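Local coordinates for protein (2Z,6E)-hedycaryol synthase (Kitasatospora setae, PDB 4MC3) that catalyses the magnesium-dependent 1,11-cyclization of (2E,6E)-farnesyl diphosphate, with addition of water, to give (2Z,6E)-hedycaryol and diphosphate, at residues Ala263-His266 and Thr267-Ala271; Leu166-Asp169 and Asp170-Arg174. All coordinates share one frame; numbering follows the deposited sequence.

Contact 1: residues Ala263-His266 and Thr267-Ala271; sequences AQLH and TVLQA
Thr-267 meets Ala-263 one turn back along helix 250-282, and it does so twice. Its backbone N donates to Ala-263 O at 2.9 Å, the regular i to i+4 bond of an alpha helix, and its hydroxyl OG1 donates to the same oxygen at 2.8 Å. The hydroxyl can fold back because OG1 stands beside its own backbone N (chi1 -58°), which turns methyl CG2 away from that nitrogen. The two donors reach Ala-263 O from opposite faces of the carbonyl plane, so they share the oxygen without competing for one position. Replacing the threonine by a valine would probably leave Ala-263 O with its backbone donor alone and lose the second grip on this turn.

His-266 and Leu-269 run side by side on the exterior of the helix, pointing the same way. The imidazole ND1 lies 4.1 Å from Leu-269 CD1, an oblique and fairly loose approach. The same methyl also meets Leu-265 CG at 4.2 Å, roughly at right angles to its approach to the imidazole; Phe-13 also touches both leucines. The i+4 to i backbone bonds continue, with Val-268 N donating to Gln-264 O at 2.8 Å and Gln-270 N to His-266 O at 2.9 Å.

Towards helix 204-225, Thr-267 and Gln-264 touch Ala-212 and Val-268 touches Leu-209. The chemistry is that of a continuous alpha-helical turn whose polar side-chain bond is spent on its own backbone, while leucines, Val-268 and the polar Gln-264 and Thr-267 together pack against neighbouring elements.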
loop_
_atom_site.group_PDB
_atom_site.type_symbol
_atom_site.label_atom_id
_atom_site.label_comp_id
_atom_site.label_asym_id
_atom_site.label_seq_id
_atom_site.Cartn_x
_atom_site.Cartn_y
_atom_site.Cartn_z
ATOM N N ALA A 263 0.472 -15.517 11.497
ATOM C CA ALA A 263 1.733 -15.020 11.988
ATOM C C ALA A 263 1.886 -13.497 11.832
ATOM O O ALA A 263 2.397 -12.799 12.744
ATOM C CB ALA A 263 2.890 -15.755 11.318
ATOM N N GLN A 264 1.475 -12.982 10.672
ATOM C CA GLN A 264 1.546 -11.539 10.487
ATOM C C GLN A 264 0.653 -10.782 11.466
ATOM O O GLN A 264 1.074 -9.730 11.981
ATOM C CB GLN A 264 1.256 -11.080 9.037
ATOM C CG GLN A 264 2.087 -11.727 7.944
ATOM C CD GLN A 264 3.543 -11.703 8.293
ATOM O OE1 GLN A 264 4.135 -10.658 8.577
ATOM N NE2 GLN A 264 4.142 -12.882 8.321
ATOM N N LEU A 265 -0.561 -11.291 11.661
ATOM C CA LEU A 265 -1.478 -10.717 12.636
ATOM C C LEU A 265 -0.864 -10.631 14.021
ATOM O O LEU A 265 -0.935 -9.574 14.671
ATOM C CB LEU A 265 -2.811 -11.448 12.698
ATOM C CG LEU A 265 -3.729 -10.948 13.810
ATOM C CD1 LEU A 265 -4.109 -9.479 13.658
ATOM C CD2 LEU A 265 -4.946 -11.877 13.823
ATOM N N HIS A 266 -0.298 -11.737 14.486
ATOM C CA HIS A 266 0.293 -11.742 15.811
ATOM C C HIS A 266 1.522 -10.848 15.908
ATOM O O HIS A 266 1.737 -10.207 16.930
ATOM C CB HIS A 266 0.524 -13.167 16.275
ATOM C CG HIS A 266 -0.765 -13.864 16.617
ATOM N ND1 HIS A 266 -1.427 -13.644 17.805
ATOM C CD2 HIS A 266 -1.557 -14.691 15.894
ATOM C CE1 HIS A 266 -2.546 -14.346 17.820
ATOM N NE2 HIS A 266 -2.651 -14.987 16.671
ATOM N N THR A 267 2.254 -10.696 14.793
ATOM C CA THR A 267 3.347 -9.750 14.708
ATOM C C THR A 267 2.845 -8.282 14.782
ATOM O O THR A 267 3.497 -7.429 15.415
ATOM C CB THR A 267 4.180 -10.002 13.434
ATOM O OG1 THR A 267 4.678 -11.357 13.446
ATOM C CG2 THR A 267 5.343 -9.094 13.349
ATOM N N VAL A 268 1.711 -7.993 14.136
ATOM C CA VAL A 268 1.084 -6.672 14.257
ATOM C C VAL A 268 0.723 -6.370 15.719
ATOM O O VAL A 268 1.027 -5.283 16.217
ATOM C CB VAL A 268 -0.146 -6.498 13.337
ATOM C CG1 VAL A 268 -0.999 -5.301 13.744
ATOM C CG2 VAL A 268 0.368 -6.368 11.890
ATOM N N LEU A 269 0.103 -7.351 16.379
ATOM C CA LEU A 269 -0.357 -7.197 17.780
ATOM C C LEU A 269 0.835 -6.926 18.687
ATOM O O LEU A 269 0.841 -5.974 19.500
ATOM C CB LEU A 269 -1.157 -8.417 18.223
ATOM C CG LEU A 269 -2.560 -8.550 17.627
ATOM C CD1 LEU A 269 -3.134 -9.948 17.847
ATOM C CD2 LEU A 269 -3.492 -7.473 18.178
ATOM N N GLN A 270 1.876 -7.722 18.506
ATOM C CA GLN A 270 3.121 -7.551 19.267
ATOM C C GLN A 270 3.781 -6.210 19.002
ATOM O O GLN A 270 4.196 -5.534 19.930
ATOM C CB GLN A 270 4.111 -8.678 18.952
ATOM C CG GLN A 270 5.321 -8.717 19.894
ATOM C CD GLN A 270 6.383 -9.759 19.518
ATOM O OE1 GLN A 270 6.142 -10.675 18.730
ATOM N NE2 GLN A 270 7.575 -9.613 20.093
ATOM N N ALA A 271 3.896 -5.818 17.723
ATOM C CA ALA A 271 4.580 -4.585 17.375
ATOM C C ALA A 271 3.887 -3.347 17.966
ATOM O O ALA A 271 4.537 -2.327 18.255
ATOM C CB ALA A 271 4.687 -4.420 15.874
#

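Contact 2: residues Leu166-Asp169 and Asp170-Arg174; sequences LRLD and DYLDR
Leu-166, in the approach to helix 168-178, meets Arg-174 where methyl CD2 comes within 4.1 Å of NH1, the two side chains crossing at about a right angle. Arg-167 follows at the N-cap position. Its carbonyl O accepts from Tyr-171 N at 3.0 Å and also from a water that in turn accepts from Arg-174 NH1, in the plane of the guanidinium. Its side chain bends at chi3 (56°) and grips Asp-169 side-on: NE meets OD1 at 3.0 Å and NH2 meets OD2 at 2.9 Å, both on syn lone pairs. Asp-170 OD2 adds a long salt bridge to the same NE, at 3.6 Å.

Leu-168 packs CD1 against Tyr-171 CD2 at 4.3 Å, and its carbonyl O receives Leu-172 N. Asp-169 OD1 also takes a weak bond from Asp-170 N at 2.8 Å, and its carboxylate lies alongside that of Asp-170, their planes 17° apart.

Beyond this turn, Arg-174 pairs with Glu-156 of helix 136-160. Arg-167 thus bridges two neighbouring acids whose like charges would otherwise probably repel, and Asp-169 and Asp-170, in the first turn, probably also interact favourably with the positive end of the helix dipole. This salt-bridge network marks the exposed start of a helix whose Tyr-171 bonds through OH to Asp-222, in the NXXXSXXXE motif that presumably binds magnesium.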
loop_
_atom_site.group_PDB
_atom_site.type_symbol
_atom_site.label_atom_id
_atom_site.label_comp_id
_atom_site.label_asym_id
_atom_site.label_seq_id
_atom_site.Cartn_x
_atom_site.Cartn_y
_atom_site.Cartn_z
ATOM N N LEU A 166 10.495 -19.441 -7.639
ATOM C CA LEU A 166 10.633 -18.227 -6.881
ATOM C C LEU A 166 10.865 -18.581 -5.415
ATOM O O LEU A 166 10.356 -19.617 -4.917
ATOM C CB LEU A 166 9.368 -17.393 -7.010
ATOM C CG LEU A 166 9.026 -16.865 -8.413
ATOM C CD1 LEU A 166 7.618 -16.258 -8.460
ATOM C CD2 LEU A 166 10.060 -15.818 -8.804
ATOM N N ARG A 167 11.670 -17.775 -4.745
ATOM C CA ARG A 167 11.916 -17.944 -3.328
ATOM C C ARG A 167 10.833 -17.184 -2.595
ATOM O O ARG A 167 10.608 -15.992 -2.850
ATOM C CB ARG A 167 13.285 -17.409 -2.914
ATOM C CG ARG A 167 14.498 -18.160 -3.460
ATOM C CD ARG A 167 15.793 -17.505 -2.935
ATOM N NE ARG A 167 15.864 -17.413 -1.462
ATOM C CZ ARG A 167 16.450 -18.316 -0.665
ATOM N NH1 ARG A 167 17.031 -19.395 -1.180
ATOM N NH2 ARG A 167 16.459 -18.151 0.664
ATOM N N LEU A 168 10.230 -17.811 -1.590
ATOM C CA LEU A 168 9.180 -17.126 -0.811
ATOM C C LEU A 168 9.704 -15.957 -0.031
ATOM O O LEU A 168 9.029 -14.917 0.049
ATOM C CB LEU A 168 8.499 -18.113 0.138
ATOM C CG LEU A 168 7.317 -17.571 0.939
ATOM C CD1 LEU A 168 6.156 -17.231 -0.008
ATOM C CD2 LEU A 168 6.862 -18.576 2.023
ATOM N N ASP A 169 10.870 -16.084 0.573
ATOM C CA ASP A 169 11.391 -15.011 1.406
ATOM C C ASP A 169 11.666 -13.748 0.563
ATOM O O ASP A 169 11.254 -12.645 0.958
ATOM C CB ASP A 169 12.609 -15.403 2.265
ATOM C CG ASP A 169 13.765 -16.009 1.488
ATOM O OD1 ASP A 169 13.753 -16.150 0.255
ATOM O OD2 ASP A 169 14.742 -16.378 2.164
ATOM N N ASP A 170 12.264 -13.923 -0.589
ATOM C CA ASP A 170 12.528 -12.775 -1.451
ATOM C C ASP A 170 11.211 -12.205 -1.970
ATOM O O ASP A 170 11.062 -10.959 -2.134
ATOM C CB ASP A 170 13.390 -13.178 -2.642
ATOM C CG ASP A 170 14.827 -13.513 -2.244
ATOM O OD1 ASP A 170 15.270 -13.201 -1.126
ATOM O OD2 ASP A 170 15.507 -14.160 -3.048
ATOM N N TYR A 171 10.256 -13.075 -2.299
ATOM C CA TYR A 171 8.908 -12.622 -2.698
ATOM C C TYR A 171 8.314 -11.731 -1.627
ATOM O O TYR A 171 7.803 -10.625 -1.925
ATOM C CB TYR A 171 7.980 -13.787 -3.045
ATOM C CG TYR A 171 6.510 -13.374 -3.217
ATOM C CD1 TYR A 171 6.086 -12.688 -4.325
ATOM C CD2 TYR A 171 5.581 -13.632 -2.231
ATOM C CE1 TYR A 171 4.775 -12.318 -4.469
ATOM C CE2 TYR A 171 4.263 -13.270 -2.362
ATOM C CZ TYR A 171 3.853 -12.617 -3.503
ATOM O OH TYR A 171 2.549 -12.210 -3.658
ATOM N N LEU A 172 8.343 -12.154 -0.357
ATOM C CA LEU A 172 7.704 -11.323 0.671
ATOM C C LEU A 172 8.411 -9.964 0.833
ATOM O O LEU A 172 7.791 -8.943 1.115
ATOM C CB LEU A 172 7.617 -12.035 2.037
ATOM C CG LEU A 172 6.843 -13.344 2.088
ATOM C CD1 LEU A 172 6.873 -13.953 3.504
ATOM C CD2 LEU A 172 5.421 -13.106 1.658
ATOM N N ASP A 173 9.712 -9.955 0.645
ATOM C CA ASP A 173 10.495 -8.733 0.782
ATOM C C ASP A 173 10.022 -7.717 -0.252
ATOM O O ASP A 173 9.981 -6.512 0.071
ATOM C CB ASP A 173 11.967 -9.005 0.550
ATOM C CG ASP A 173 12.665 -9.647 1.742
ATOM O OD1 ASP A 173 12.114 -9.656 2.863
ATOM O OD2 ASP A 173 13.856 -10.025 1.579
ATOM N N ARG A 174 9.700 -8.146 -1.453
ATOM C CA ARG A 174 9.172 -7.255 -2.511
ATOM C C ARG A 174 7.659 -7.023 -2.419
ATOM O O ARG A 174 7.158 -5.882 -2.686
ATOM C CB ARG A 174 9.605 -7.657 -3.892
ATOM C CG ARG A 174 8.931 -8.826 -4.462
ATOM C CD ARG A 174 9.402 -8.983 -5.926
ATOM N NE ARG A 174 8.898 -10.241 -6.395
ATOM C CZ ARG A 174 9.523 -11.416 -6.203
ATOM N NH1 ARG A 174 8.964 -12.523 -6.637
ATOM N NH2 ARG A 174 10.701 -11.479 -5.584
HETATM O O HOH W 1 10.828 -14.548 -5.420
#

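Overall arrangement
Both contacts are partly buried, lie well away from the centre of the chain and do not touch each other, their centres being about 19 Å apart. Each sits on a helix that packs against helix 204-225, which carries much of the NXXXSXXXE motif: 263-271 through Ala-212 and Leu-209, 166-174 through Leu-215 and Leu-219. Contact 1 is mid-helix, and its chemistry is mostly neutral, a hydroxyl-to-carbonyl bond and aliphatic packing. Contact 2 is a helix start, with the Arg-167, Asp-169 and Asp-170 cluster outside and a water joining the cap carbonyl to buried Arg-174. It also lies nearer the active site: the side chain of Tyr-171 is about 11 Å from bound nerolidol, that of Gln-264 about 14 Å.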